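Local coordinates for protein putative primosome component (Streptococcus pyogenes serotype M3, PDB 2QGZ) that probably loads the replicative helicase onto DNA during primosome assembly, as a DnaI-like protein with a P-loop ATPase domain, at residues 121-126 with 135-140; 164-169 with 219-224; 190-195 with 206-211. All blocks are in the same frame, centred on the assembly; numbering follows the deposited sequence.

Contact 1 (121-126 with 135-140); sequences IHLSDI and EAFSAI. With PO4 (phosphate ion), chain C.
Leu123, which opens a short 3-10 turn, and Ile126, which follows it, both rest on the Phe137 ring. The backbone N-H of His122 bonds Asp125 OD2 (3.0 Å, N-H...O 162°) on the anti side of the carboxylate, linking the residue before the turn to its last. Next, Leu123 brings its CD2 methyl within 4.1 Å of Phe137 CE1 and 4.3 Å of Ile140 CG2, while its carbonyl O lies 4.0 Å from that same CE1, oblique to the ring. Ser124 faces away from the helix, and its N makes a weak bond to a phosphate ion, probably from the crystallisation liquor. Ile126, whose N bonds back to Leu123 O, brings its CG2, anti to the backbone N, to 4.1 Å from Phe137 CD1. Phe137 reaches this pair with its CG also anti to the backbone N (chi1 -169°), sending the ring out from the helix. No hydrogen bond crosses between the segments; apart from the Leu123 carbonyl beside the ring, the touching groups are apolar side chains. Ile140 also packs on Leu155 of strand 154-158. This is local helix-and-loop packing: the segment leading into helix 131-146 folds back over it, on the flank of a P-loop NTPase fold.

Contact 2 (164-169 with 219-224); sequences GKSYLL and ILDDIG. With PO4 (phosphate ion), chain B.
Leu169 and Ile219 form the tight end of this contact, where helix meets strand: Leu169 CD2 lies 3.8 Å from Ile219 CG2, and Leu169 CG is 4.2 Å from Ile219 CD1. One helical turn back the packing is looser: partly exposed Ser166 meets Asp221 through CB to OD1 alone (3.4 Å), with no hydrogen bond between them, and the chain beyond Asp221 makes no contact with 164-169. Asp221, CG anti to its backbone N (chi1 179°), bonds Thr254 through OD1 and is placed near the strand end as in a Walker B motif. Ser166 OG turns to phosphate O4 at 2.8 Å and also bonds Tyr118 OH. Phosphate O3 takes Lys165 N at 2.7 Å and Lys165 NZ at 2.9 Å, the lysine chain bending at chi3 and chi4 to curl over the ion, plus a weak bond from Gly164 N; the amides of Ser166 and Gly162 also bond it. The ion, probably from the crystallisation liquor, fits the place of a nucleotide phosphate in a Walker A P-loop at the helix start, whose polarity probably adds attraction. Helix 165-179 thus packs against strand 217-221, flanked in the parallel sheet by 184-188 and 251-255, while Leu168 and Leu169 also touch Ile140 of helix 131-146.

Contact 3 (190-195 with 206-211); sequences PSFAID and KEEIDA
Phe192 reaches out from its helix to overlap the backbone of Glu208 and the side chain of Ile209. With CG anti to the backbone N (chi1 174°), the ring is carried toward 206-211, although the CA atoms of Phe192 and Glu208 stay 8.8 Å apart. Its CE1 corner lies 4.0 Å from Glu208 O, which approaches at the ring edge, close to the ring plane, where the partly positive ring hydrogens would suit a carbonyl oxygen. The same CE1 is 4.2 Å from Glu208 CG, so the aliphatic part of the glutamate also lies against the ring. Beyond it, Phe192 CZ meets Ile209 CG2 at 4.2 Å, the methyl coming at an oblique slant.

At the more exposed margin the Glu208 carboxylate comes alongside Asp195, without any polar bond. The Glu208 chain, bent at chi2 (71°), folds this group back toward the first helix, and OE1 comes to 4.0 Å from Asp195 CB. The two carboxylates keep apart, with Asp195 OD2 and Glu208 OE1 separated by 5.6 Å; as like charges they would be expected to repel mildly. No hydrogen bond joins the segments, and apart from the buried Phe192 the touching residues lie toward the surface.

The contact joins two successive elements of the chain: helix 189-197, which directly follows strand 184-188 and is tied to its last residue by Ser191 OG and His188 ND1, and the residues just before the short, weakly bonded helix 210-213, which leads into strand 217-221. The two strands are neighbours in the parallel sheet.

Contact 2 is the core of the three, about 5 Å from the centre of the chain, and alone combines apolar packing with a phosphate-holding loop that fits a Walker A P-loop. Contacts 1 and 3 lie farther out, on opposite sides of that centre, their own centres about 28 Å apart. Contact 1 leans directly on contact 2: Ile121 packs on Tyr167 and Ile126 on Leu168, which continues the hydrophobic layer outward. Contact 3 meets contact 2 through Pro190, which packs beside Asp221 and Asp222. Both outer contacts centre on one phenylalanine that meets a carbonyl oxygen and aliphatic carbons; contact 3 differs in having the carboxylates of Asp195 and Glu208 at its exposed margin.

Contact 1 (121-126 with 135-140)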
# COMPACT_ATOMS: atom_id res chain seq x y z
N ILE A 121 -2.62 -12.94 -5.91
CA ILE A 121 -2.65 -13.36 -4.51
C ILE A 121 -4.06 -13.27 -3.95
O ILE A 121 -4.67 -12.20 -3.96
CB ILE A 121 -1.71 -12.49 -3.65
CG1 ILE A 121 -0.29 -12.57 -4.23
CG2 ILE A 121 -1.71 -12.98 -2.22
CD1 ILE A 121 0.73 -11.77 -3.48
N HIS A 122 -4.58 -14.39 -3.45
CA HIS A 122 -5.93 -14.44 -2.89
C HIS A 122 -5.94 -14.43 -1.36
O HIS A 122 -4.94 -14.75 -0.71
CB HIS A 122 -6.66 -15.71 -3.36
CG HIS A 122 -6.68 -15.91 -4.85
ND1 HIS A 122 -5.53 -16.15 -5.58
CD2 HIS A 122 -7.71 -15.98 -5.72
CE1 HIS A 122 -5.86 -16.35 -6.84
NE2 HIS A 122 -7.17 -16.26 -6.96
N LEU A 123 -7.09 -14.08 -0.79
CA LEU A 123 -7.23 -14.06 0.66
C LEU A 123 -6.90 -15.42 1.27
O LEU A 123 -6.40 -15.49 2.39
CB LEU A 123 -8.66 -13.69 1.06
CG LEU A 123 -9.12 -12.26 0.77
CD1 LEU A 123 -10.59 -12.16 1.10
CD2 LEU A 123 -8.28 -11.27 1.59
N SER A 124 -7.20 -16.49 0.54
CA SER A 124 -6.93 -17.84 1.03
C SER A 124 -5.45 -18.16 1.17
O SER A 124 -5.08 -19.09 1.90
CB SER A 124 -7.59 -18.86 0.09
OG SER A 124 -7.29 -18.58 -1.27
N ASP A 125 -4.59 -17.40 0.49
CA ASP A 125 -3.14 -17.63 0.57
C ASP A 125 -2.51 -16.97 1.78
O ASP A 125 -1.33 -17.16 2.04
CB ASP A 125 -2.43 -17.08 -0.69
CG ASP A 125 -2.87 -17.77 -1.97
OD1 ASP A 125 -2.88 -19.03 -2.02
OD2 ASP A 125 -3.19 -17.05 -2.94
N ILE A 126 -3.30 -16.19 2.52
CA ILE A 126 -2.79 -15.48 3.70
C ILE A 126 -2.93 -16.27 5.00
O ILE A 126 -4.02 -16.74 5.34
CB ILE A 126 -3.53 -14.12 3.88
CG1 ILE A 126 -3.41 -13.28 2.61
CG2 ILE A 126 -2.96 -13.38 5.07
CD1 ILE A 126 -2.00 -13.14 2.06
N GLU A 135 -5.68 -9.61 13.67
CA GLU A 135 -6.06 -8.20 13.69
C GLU A 135 -5.92 -7.56 12.31
O GLU A 135 -6.87 -6.95 11.81
CB GLU A 135 -5.19 -7.44 14.71
CG GLU A 135 -5.56 -7.68 16.16
CD GLU A 135 -4.57 -7.06 17.15
OE1 GLU A 135 -3.44 -7.59 17.30
OE2 GLU A 135 -4.92 -6.03 17.78
N ALA A 136 -4.76 -7.71 11.68
CA ALA A 136 -4.53 -7.14 10.35
C ALA A 136 -5.49 -7.71 9.31
O ALA A 136 -6.04 -6.98 8.50
CB ALA A 136 -3.08 -7.37 9.92
N PHE A 137 -5.71 -9.02 9.35
CA PHE A 137 -6.61 -9.67 8.40
C PHE A 137 -8.03 -9.15 8.62
O PHE A 137 -8.78 -8.89 7.69
CB PHE A 137 -6.57 -11.18 8.61
CG PHE A 137 -7.25 -11.96 7.53
CD1 PHE A 137 -6.69 -12.06 6.27
CD2 PHE A 137 -8.44 -12.63 7.80
CE1 PHE A 137 -7.29 -12.81 5.28
CE2 PHE A 137 -9.06 -13.39 6.80
CZ PHE A 137 -8.49 -13.48 5.55
N SER A 138 -8.38 -8.99 9.89
CA SER A 138 -9.69 -8.48 10.27
C SER A 138 -9.90 -7.08 9.66
O SER A 138 -10.97 -6.79 9.11
CB SER A 138 -9.77 -8.44 11.80
OG SER A 138 -10.95 -7.81 12.26
N ALA A 139 -8.88 -6.23 9.75
CA ALA A 139 -8.99 -4.87 9.20
C ALA A 139 -9.06 -4.85 7.67
O ALA A 139 -9.74 -4.01 7.08
CB ALA A 139 -7.81 -4.03 9.67
N ILE A 140 -8.35 -5.76 7.02
CA ILE A 140 -8.37 -5.84 5.57
C ILE A 140 -9.78 -6.25 5.09
O ILE A 140 -10.25 -5.78 4.06
CB ILE A 140 -7.28 -6.83 5.06
CG1 ILE A 140 -6.14 -6.04 4.44
CG2 ILE A 140 -7.84 -7.81 4.05
CD1 ILE A 140 -5.31 -5.29 5.45
P PO4 C . -9.79 -17.65 -3.04
O1 PO4 C . -10.00 -16.93 -4.36
O2 PO4 C . -9.31 -16.66 -2.02
O3 PO4 C . -11.09 -18.26 -2.58
O4 PO4 C . -8.77 -18.75 -3.23

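Contact 2 (164-169 with 219-224)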
# COMPACT_ATOMS: atom_id res chain seq x y z
N GLY A 164 5.43 -11.31 4.44
CA GLY A 164 4.17 -11.27 3.71
C GLY A 164 3.31 -10.03 3.92
O GLY A 164 2.11 -10.06 3.68
N LYS A 165 3.91 -8.92 4.35
CA LYS A 165 3.11 -7.72 4.56
C LYS A 165 2.53 -7.25 3.23
O LYS A 165 1.35 -6.91 3.15
CB LYS A 165 3.94 -6.62 5.21
CG LYS A 165 4.34 -6.95 6.65
CD LYS A 165 5.04 -5.79 7.34
CE LYS A 165 6.23 -5.28 6.52
NZ LYS A 165 7.25 -6.34 6.22
N SER A 166 3.35 -7.25 2.19
CA SER A 166 2.89 -6.83 0.87
C SER A 166 1.88 -7.82 0.28
O SER A 166 0.96 -7.42 -0.44
CB SER A 166 4.09 -6.64 -0.08
OG SER A 166 4.82 -7.85 -0.26
N TYR A 167 2.05 -9.10 0.58
CA TYR A 167 1.14 -10.13 0.08
C TYR A 167 -0.27 -9.93 0.62
O TYR A 167 -1.25 -10.01 -0.13
CB TYR A 167 1.66 -11.52 0.48
CG TYR A 167 2.66 -12.10 -0.49
CD1 TYR A 167 3.58 -11.29 -1.15
CD2 TYR A 167 2.72 -13.47 -0.72
CE1 TYR A 167 4.53 -11.83 -2.02
CE2 TYR A 167 3.67 -14.02 -1.58
CZ TYR A 167 4.56 -13.19 -2.23
OH TYR A 167 5.50 -13.74 -3.08
N LEU A 168 -0.36 -9.67 1.92
CA LEU A 168 -1.63 -9.43 2.60
C LEU A 168 -2.40 -8.29 1.89
O LEU A 168 -3.59 -8.41 1.61
CB LEU A 168 -1.36 -9.04 4.06
CG LEU A 168 -2.44 -9.11 5.14
CD1 LEU A 168 -2.21 -7.96 6.10
CD2 LEU A 168 -3.84 -9.02 4.56
N LEU A 169 -1.70 -7.20 1.63
CA LEU A 169 -2.28 -6.04 0.96
C LEU A 169 -2.63 -6.38 -0.49
O LEU A 169 -3.62 -5.89 -1.03
CB LEU A 169 -1.31 -4.86 1.03
CG LEU A 169 -1.59 -3.78 2.09
CD1 LEU A 169 -2.16 -4.40 3.36
CD2 LEU A 169 -0.30 -3.01 2.38
N ILE A 219 -1.24 1.36 -2.95
CA ILE A 219 -0.43 0.65 -1.97
C ILE A 219 1.02 1.05 -2.20
O ILE A 219 1.57 0.81 -3.28
CB ILE A 219 -0.51 -0.89 -2.17
CG1 ILE A 219 -1.97 -1.37 -2.20
CG2 ILE A 219 0.32 -1.59 -1.10
CD1 ILE A 219 -2.73 -1.16 -0.92
N LEU A 220 1.65 1.67 -1.21
CA LEU A 220 3.06 2.07 -1.33
C LEU A 220 3.92 1.05 -0.57
O LEU A 220 4.12 1.18 0.64
CB LEU A 220 3.25 3.48 -0.76
CG LEU A 220 2.41 4.56 -1.44
CD1 LEU A 220 2.57 5.87 -0.72
CD2 LEU A 220 2.82 4.71 -2.89
N ASP A 221 4.42 0.04 -1.28
CA ASP A 221 5.23 -1.01 -0.68
C ASP A 221 6.60 -0.56 -0.17
O ASP A 221 7.31 0.20 -0.83
CB ASP A 221 5.40 -2.17 -1.66
CG ASP A 221 6.26 -3.29 -1.11
OD1 ASP A 221 5.97 -3.80 -0.01
OD2 ASP A 221 7.24 -3.67 -1.79
N ASP A 222 6.94 -1.07 1.00
CA ASP A 222 8.14 -0.77 1.76
C ASP A 222 8.71 0.63 1.59
O ASP A 222 9.77 0.86 1.01
CB ASP A 222 9.24 -1.84 1.57
CG ASP A 222 9.96 -1.72 0.25
OD1 ASP A 222 11.10 -2.22 0.16
OD2 ASP A 222 9.38 -1.14 -0.70
N ILE A 223 7.95 1.58 2.12
CA ILE A 223 8.34 2.97 2.11
C ILE A 223 9.54 2.98 3.06
O ILE A 223 9.70 2.08 3.89
CB ILE A 223 7.20 3.85 2.64
CG1 ILE A 223 7.55 5.32 2.48
CG2 ILE A 223 6.89 3.47 4.08
CD1 ILE A 223 6.42 6.25 2.85
N GLY A 224 10.40 3.99 2.94
CA GLY A 224 11.58 4.02 3.79
C GLY A 224 12.58 3.04 3.21
O GLY A 224 12.22 2.24 2.35
P PO4 B . 6.94 -8.04 2.87
O1 PO4 B . 6.53 -6.62 2.61
O2 PO4 B . 8.42 -8.16 2.71
O3 PO4 B . 6.55 -8.43 4.27
O4 PO4 B . 6.25 -8.92 1.89

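Contact 3 (190-195 with 206-211)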
# COMPACT_ATOMS: atom_id res chain seq x y z
N PRO A 190 10.78 2.24 -3.22
CA PRO A 190 12.21 2.42 -3.51
C PRO A 190 12.53 2.48 -5.02
O PRO A 190 13.40 3.24 -5.43
CB PRO A 190 12.85 1.23 -2.82
CG PRO A 190 11.97 1.04 -1.62
CD PRO A 190 10.58 1.19 -2.20
N SER A 191 11.83 1.69 -5.82
CA SER A 191 12.06 1.68 -7.27
C SER A 191 11.38 2.85 -7.97
O SER A 191 11.89 3.37 -8.95
CB SER A 191 11.55 0.37 -7.89
OG SER A 191 12.24 -0.73 -7.34
N PHE A 192 10.22 3.24 -7.46
CA PHE A 192 9.47 4.36 -8.03
C PHE A 192 10.26 5.65 -7.79
O PHE A 192 10.39 6.48 -8.69
CB PHE A 192 8.10 4.46 -7.36
CG PHE A 192 7.31 5.67 -7.76
CD1 PHE A 192 6.61 5.69 -8.96
CD2 PHE A 192 7.24 6.77 -6.91
CE1 PHE A 192 5.84 6.80 -9.31
CE2 PHE A 192 6.47 7.89 -7.26
CZ PHE A 192 5.77 7.90 -8.46
N ALA A 193 10.79 5.81 -6.58
CA ALA A 193 11.56 6.99 -6.23
C ALA A 193 12.72 7.18 -7.20
O ALA A 193 12.86 8.25 -7.80
CB ALA A 193 12.10 6.86 -4.80
N ILE A 194 13.53 6.14 -7.36
CA ILE A 194 14.68 6.18 -8.26
C ILE A 194 14.27 6.40 -9.72
O ILE A 194 14.87 7.22 -10.42
CB ILE A 194 15.50 4.87 -8.16
CG1 ILE A 194 16.19 4.79 -6.80
CG2 ILE A 194 16.52 4.80 -9.28
CD1 ILE A 194 17.05 3.57 -6.62
N ASP A 195 13.26 5.68 -10.19
CA ASP A 195 12.81 5.82 -11.57
C ASP A 195 12.20 7.20 -11.87
O ASP A 195 12.30 7.70 -12.99
CB ASP A 195 11.80 4.73 -11.93
CG ASP A 195 12.43 3.34 -11.96
OD1 ASP A 195 13.51 3.20 -12.58
OD2 ASP A 195 11.85 2.40 -11.37
N LYS A 206 6.81 11.62 -17.76
CA LYS A 206 5.63 11.19 -18.51
C LYS A 206 4.44 10.90 -17.59
O LYS A 206 4.23 11.59 -16.59
CB LYS A 206 5.97 9.96 -19.36
N GLU A 207 3.66 9.86 -17.92
CA GLU A 207 2.49 9.46 -17.14
C GLU A 207 2.88 8.93 -15.75
O GLU A 207 2.04 8.46 -14.98
CB GLU A 207 1.71 8.39 -17.92
CG GLU A 207 0.54 7.75 -17.17
CD GLU A 207 -0.14 6.64 -17.97
OE1 GLU A 207 -0.96 5.89 -17.38
OE2 GLU A 207 0.15 6.50 -19.18
N GLU A 208 4.17 9.02 -15.45
CA GLU A 208 4.76 8.56 -14.19
C GLU A 208 3.91 8.69 -12.93
O GLU A 208 3.43 7.69 -12.40
CB GLU A 208 6.10 9.26 -13.96
CG GLU A 208 7.03 8.54 -13.00
CD GLU A 208 7.60 7.26 -13.58
OE1 GLU A 208 8.42 6.59 -12.90
OE2 GLU A 208 7.23 6.91 -14.73
N ILE A 209 3.72 9.92 -12.43
CA ILE A 209 2.95 10.11 -11.21
C ILE A 209 1.45 10.36 -11.36
O ILE A 209 0.71 10.23 -10.39
CB ILE A 209 3.55 11.26 -10.34
CG1 ILE A 209 2.80 12.56 -10.58
CG2 ILE A 209 5.02 11.44 -10.65
CD1 ILE A 209 3.16 13.64 -9.59
N ASP A 210 1.00 10.71 -12.56
CA ASP A 210 -0.43 10.95 -12.76
C ASP A 210 -1.22 9.65 -12.77
O ASP A 210 -2.39 9.62 -12.41
CB ASP A 210 -0.69 11.70 -14.06
CG ASP A 210 -0.85 13.19 -13.84
OD1 ASP A 210 -1.52 13.58 -12.87
OD2 ASP A 210 -0.31 13.97 -14.66
N ALA A 211 -0.57 8.57 -13.19
CA ALA A 211 -1.22 7.28 -13.25
C ALA A 211 -1.27 6.67 -11.85
O ALA A 211 -1.92 5.66 -11.62
CB ALA A 211 -0.46 6.35 -14.18